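Long-range contact in enoyl-CoA hydratase (Geobacillus kaustophilus, PDB 2PPY), which probably catalyses the hydration of enoyl-CoA thioesters in fatty acid beta-oxidation: residues A[128-140]-A[166-178]. Numbering follows the deposited sequence.
Sequences MGDEAGKIGLPEV and MNITGETITPQEA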
loop_
_atom_site.group_PDB
_atom_site.type_symbol
_atom_site.label_atom_id
_atom_site.label_comp_id
_atom_site.label_asym_id
_atom_site.label_seq_id
_atom_site.Cartn_x
_atom_site.Cartn_y
_atom_site.Cartn_z
HETATM N N MSE A 128 -31.008 5.402 7.274
HETATM C CA MSE A 128 -31.525 6.643 7.844
HETATM C C MSE A 128 -32.994 6.939 7.536
HETATM O O MSE A 128 -33.491 6.589 6.468
HETATM C CB MSE A 128 -30.646 7.799 7.360
HETATM C CG MSE A 128 -30.959 9.157 7.955
HETATM SE SE MSE A 128 -29.499 10.377 7.601
HETATM C CE MSE A 128 -29.347 11.208 9.342
ATOM N N GLY A 129 -33.675 7.590 8.479
ATOM C CA GLY A 129 -35.076 7.938 8.292
ATOM C C GLY A 129 -35.231 9.127 7.360
ATOM O O GLY A 129 -34.379 10.018 7.361
ATOM N N ASP A 130 -36.313 9.173 6.581
ATOM C CA ASP A 130 -36.479 10.282 5.644
ATOM C C ASP A 130 -36.736 11.650 6.270
ATOM O O ASP A 130 -36.840 12.647 5.561
ATOM C CB ASP A 130 -37.550 9.961 4.582
ATOM C CG ASP A 130 -38.926 9.687 5.169
ATOM O OD1 ASP A 130 -39.825 9.350 4.374
ATOM O OD2 ASP A 130 -39.118 9.802 6.396
ATOM N N GLU A 131 -36.814 11.697 7.595
ATOM C CA GLU A 131 -37.016 12.954 8.308
ATOM C C GLU A 131 -36.034 13.008 9.480
ATOM O O GLU A 131 -36.227 13.761 10.435
ATOM C CB GLU A 131 -38.454 13.055 8.836
ATOM C CG GLU A 131 -39.529 13.008 7.759
ATOM C CD GLU A 131 -40.923 13.273 8.313
ATOM O OE1 GLU A 131 -41.167 14.398 8.801
ATOM O OE2 GLU A 131 -41.776 12.360 8.263
ATOM N N ALA A 132 -34.975 12.205 9.385
ATOM C CA ALA A 132 -33.951 12.113 10.425
ATOM C C ALA A 132 -33.213 13.413 10.723
ATOM O O ALA A 132 -32.606 13.551 11.781
ATOM C CB ALA A 132 -32.943 11.019 10.065
ATOM N N GLY A 133 -33.246 14.360 9.795
ATOM C CA GLY A 133 -32.571 15.623 10.040
ATOM C C GLY A 133 -31.315 15.891 9.237
ATOM O O GLY A 133 -31.298 15.716 8.017
ATOM N N LYS A 134 -30.262 16.310 9.935
ATOM C CA LYS A 134 -28.977 16.654 9.318
ATOM C C LYS A 134 -27.897 15.598 9.501
ATOM O O LYS A 134 -27.828 14.922 10.528
ATOM C CB LYS A 134 -28.433 17.958 9.908
ATOM C CG LYS A 134 -29.393 19.133 9.956
ATOM C CD LYS A 134 -28.735 20.291 10.704
ATOM C CE LYS A 134 -29.642 21.503 10.821
ATOM N NZ LYS A 134 -28.971 22.615 11.557
ATOM N N ILE A 135 -27.035 15.476 8.499
ATOM C CA ILE A 135 -25.928 14.533 8.562
ATOM C C ILE A 135 -24.712 15.209 7.928
ATOM O O ILE A 135 -24.794 15.744 6.821
ATOM C CB ILE A 135 -26.280 13.200 7.840
ATOM C CG1 ILE A 135 -25.087 12.243 7.892
ATOM C CG2 ILE A 135 -26.716 13.475 6.408
ATOM C CD1 ILE A 135 -25.442 10.820 7.522
ATOM N N GLY A 136 -23.596 15.211 8.654
ATOM C CA GLY A 136 -22.378 15.835 8.163
ATOM C C GLY A 136 -21.308 15.980 9.235
ATOM O O GLY A 136 -21.450 15.461 10.343
ATOM N N LEU A 137 -20.235 16.693 8.902
ATOM C CA LEU A 137 -19.118 16.901 9.819
ATOM C C LEU A 137 -18.814 18.400 9.952
ATOM O O LEU A 137 -18.016 18.952 9.193
ATOM C CB LEU A 137 -17.886 16.164 9.292
ATOM C CG LEU A 137 -17.986 14.644 9.090
ATOM C CD1 LEU A 137 -16.744 14.144 8.370
ATOM C CD2 LEU A 137 -18.143 13.942 10.426
ATOM N N PRO A 138 -19.449 19.075 10.925
ATOM C CA PRO A 138 -19.236 20.510 11.130
ATOM C C PRO A 138 -18.087 20.931 12.053
ATOM O O PRO A 138 -18.003 22.097 12.426
ATOM C CB PRO A 138 -20.587 20.969 11.662
ATOM C CG PRO A 138 -20.975 19.825 12.539
ATOM C CD PRO A 138 -20.606 18.601 11.709
ATOM N N GLU A 139 -17.202 20.001 12.402
ATOM C CA GLU A 139 -16.080 20.304 13.294
ATOM C C GLU A 139 -15.264 21.546 12.938
ATOM O O GLU A 139 -14.728 22.219 13.822
ATOM C CB GLU A 139 -15.130 19.105 13.385
ATOM C CG GLU A 139 -15.684 17.933 14.171
ATOM C CD GLU A 139 -16.448 16.937 13.317
ATOM O OE1 GLU A 139 -17.107 17.350 12.338
ATOM O OE2 GLU A 139 -16.397 15.733 13.644
ATOM N N VAL A 140 -15.153 21.848 11.650
ATOM C CA VAL A 140 -14.382 23.007 11.220
ATOM C C VAL A 140 -14.926 24.312 11.816
ATOM O O VAL A 140 -14.178 25.273 11.999
ATOM C CB VAL A 140 -14.372 23.136 9.674
ATOM C CG1 VAL A 140 -15.757 23.522 9.165
ATOM C CG2 VAL A 140 -13.349 24.168 9.248
HETATM N N MSE A 166 -17.229 18.694 1.874
HETATM C CA MSE A 166 -18.059 18.648 3.074
HETATM C C MSE A 166 -17.324 18.994 4.361
HETATM O O MSE A 166 -17.881 19.673 5.224
HETATM C CB MSE A 166 -18.717 17.272 3.228
HETATM C CG MSE A 166 -19.893 17.041 2.294
HETATM SE SE MSE A 166 -20.757 15.345 2.600
HETATM C CE MSE A 166 -21.649 15.727 4.273
ATOM N N ASN A 167 -16.082 18.529 4.491
ATOM C CA ASN A 167 -15.282 18.785 5.690
ATOM C C ASN A 167 -14.799 20.231 5.850
ATOM O O ASN A 167 -14.842 20.775 6.959
ATOM C CB ASN A 167 -14.065 17.844 5.726
ATOM C CG ASN A 167 -14.386 16.476 6.323
ATOM O OD1 ASN A 167 -14.327 16.282 7.540
ATOM N ND2 ASN A 167 -14.736 15.524 5.467
ATOM N N ILE A 168 -14.334 20.857 4.770
ATOM C CA ILE A 168 -13.835 22.228 4.877
ATOM C C ILE A 168 -14.938 23.280 5.043
ATOM O O ILE A 168 -14.691 24.346 5.606
ATOM C CB ILE A 168 -12.930 22.628 3.679
ATOM C CG1 ILE A 168 -13.732 22.627 2.380
ATOM C CG2 ILE A 168 -11.725 21.681 3.588
ATOM C CD1 ILE A 168 -12.939 23.124 1.195
ATOM N N THR A 169 -16.143 22.991 4.556
ATOM C CA THR A 169 -17.257 23.932 4.704
ATOM C C THR A 169 -17.999 23.613 6.005
ATOM O O THR A 169 -18.516 24.502 6.667
ATOM C CB THR A 169 -18.273 23.836 3.537
ATOM O OG1 THR A 169 -18.941 22.570 3.587
ATOM C CG2 THR A 169 -17.579 23.992 2.193
ATOM N N GLY A 170 -18.042 22.331 6.359
ATOM C CA GLY A 170 -18.711 21.906 7.577
ATOM C C GLY A 170 -20.213 21.822 7.415
ATOM O O GLY A 170 -20.948 21.605 8.378
ATOM N N GLU A 171 -20.679 21.988 6.185
ATOM C CA GLU A 171 -22.106 21.948 5.918
ATOM C C GLU A 171 -22.711 20.555 5.947
ATOM O O GLU A 171 -22.122 19.590 5.465
ATOM C CB GLU A 171 -22.398 22.645 4.584
ATOM C CG GLU A 171 -22.514 24.163 4.728
ATOM C CD GLU A 171 -22.325 24.911 3.423
ATOM O OE1 GLU A 171 -22.892 24.486 2.395
ATOM O OE2 GLU A 171 -21.612 25.938 3.431
ATOM N N THR A 172 -23.897 20.464 6.534
ATOM C CA THR A 172 -24.610 19.205 6.648
ATOM C C THR A 172 -25.609 19.051 5.502
ATOM O O THR A 172 -26.019 20.033 4.882
ATOM C CB THR A 172 -25.357 19.125 7.994
ATOM O OG1 THR A 172 -26.327 20.177 8.068
ATOM C CG2 THR A 172 -24.376 19.285 9.153
ATOM N N ILE A 173 -25.995 17.813 5.218
ATOM C CA ILE A 173 -26.938 17.542 4.145
ATOM C C ILE A 173 -28.148 16.763 4.654
ATOM O O ILE A 173 -28.234 16.441 5.836
ATOM C CB ILE A 173 -26.256 16.754 3.005
ATOM C CG1 ILE A 173 -25.689 15.438 3.540
ATOM C CG2 ILE A 173 -25.144 17.595 2.394
ATOM C CD1 ILE A 173 -25.042 14.570 2.473
ATOM N N THR A 174 -29.075 16.457 3.755
ATOM C CA THR A 174 -30.283 15.720 4.108
ATOM C C THR A 174 -30.080 14.223 3.917
ATOM O O THR A 174 -29.109 13.793 3.295
ATOM C CB THR A 174 -31.476 16.141 3.220
ATOM O OG1 THR A 174 -31.192 15.813 1.853
ATOM C CG2 THR A 174 -31.732 17.643 3.334
ATOM N N PRO A 175 -31.001 13.408 4.460
ATOM C CA PRO A 175 -30.916 11.950 4.332
ATOM C C PRO A 175 -30.914 11.564 2.857
ATOM O O PRO A 175 -30.148 10.697 2.433
ATOM C CB PRO A 175 -32.177 11.467 5.048
ATOM C CG PRO A 175 -32.380 12.508 6.102
ATOM C CD PRO A 175 -32.112 13.794 5.349
ATOM N N GLN A 176 -31.782 12.219 2.085
ATOM C CA GLN A 176 -31.893 11.967 0.652
ATOM C C GLN A 176 -30.570 12.241 -0.057
ATOM O O GLN A 176 -30.093 11.412 -0.831
ATOM C CB GLN A 176 -32.987 12.844 0.027
ATOM C CG GLN A 176 -34.424 12.509 0.437
ATOM C CD GLN A 176 -34.731 12.839 1.890
ATOM O OE1 GLN A 176 -34.237 13.829 2.432
ATOM N NE2 GLN A 176 -35.569 12.023 2.520
ATOM N N GLU A 177 -29.983 13.406 0.203
ATOM C CA GLU A 177 -28.713 13.770 -0.418
ATOM C C GLU A 177 -27.646 12.773 0.012
ATOM O O GLU A 177 -26.773 12.396 -0.775
ATOM C CB GLU A 177 -28.311 15.190 -0.014
ATOM C CG GLU A 177 -29.358 16.245 -0.391
ATOM C CD GLU A 177 -29.022 17.638 0.118
ATOM O OE1 GLU A 177 -28.623 17.765 1.294
ATOM O OE2 GLU A 177 -29.173 18.609 -0.654
ATOM N N ALA A 178 -27.725 12.337 1.265
ATOM C CA ALA A 178 -26.773 11.373 1.789
ATOM C C ALA A 178 -26.878 10.077 0.992
ATOM O O ALA A 178 -25.872 9.451 0.661
ATOM C CB ALA A 178 -27.055 11.109 3.266
HETATM O O HOH W 1 -35.217 15.237 4.466
HETATM O O HOH W 2 -15.254 19.823 9.394
HETATM O O HOH W 3 -19.998 18.249 6.390
#
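Ile135 and Ile173 pair through their backbones as an isolated antiparallel bridge of the hydrogen-bonded kind: Ile173 N reaches Ile135 O at 2.9 Å and Ile135 N reaches Ile173 O at 3.1 Å. Beside it, CG2 of the buried Ile135 rests on both Ile173 CG1 (3.6 Å) and Ala178 CB (3.9 Å).

Next along the chain, Gly136 has no CB, which would clash with Thr172 CA. Gly170, with its positive phi (80°), ends helix 160-169; its CA approaches Leu137 O at 3.4 Å, and a CB on it would run into Val140 CG1. At the other end, the rigid ring of Pro175 lies across the selenomethionine Met128, Pro175 CB 3.9 Å from Met128 SE; CG anti to the backbone N (chi1 -175°) carries Met128 to that ring. Gln176 NE2 gives Asp130 O a weak hydrogen bond, and one water donates to that same oxygen and to Gln176 OE1.

Asn167 lies alongside Leu137, Asn167 OD1 3.3 Å from Leu137 CD1, and its ND2 bonds Ala163 O. Replacing Asn167 with alanine removes the amide, which is likely to open a gap beside Leu137 CD1 and cost Ala163 O that donor.

Further out, Leu154 of helix 150-158 packs on Leu137 and Asn167, Ile215 of a second subunit packs on Asn167, and Thr174 and Glu177 form a capping box starting helix 175-181. In this crotonase-like fold, the chain leaving strand 125-129 is thus laid against the link between two helices. The Ile135-Ile173 bonds fix the register; beyond them, one water joins Leu137 O and Val140 N to Asn167 O, another Leu137 N to Met166 O and Glu171 O, satisfying backbone polar atoms where direct pairing stops.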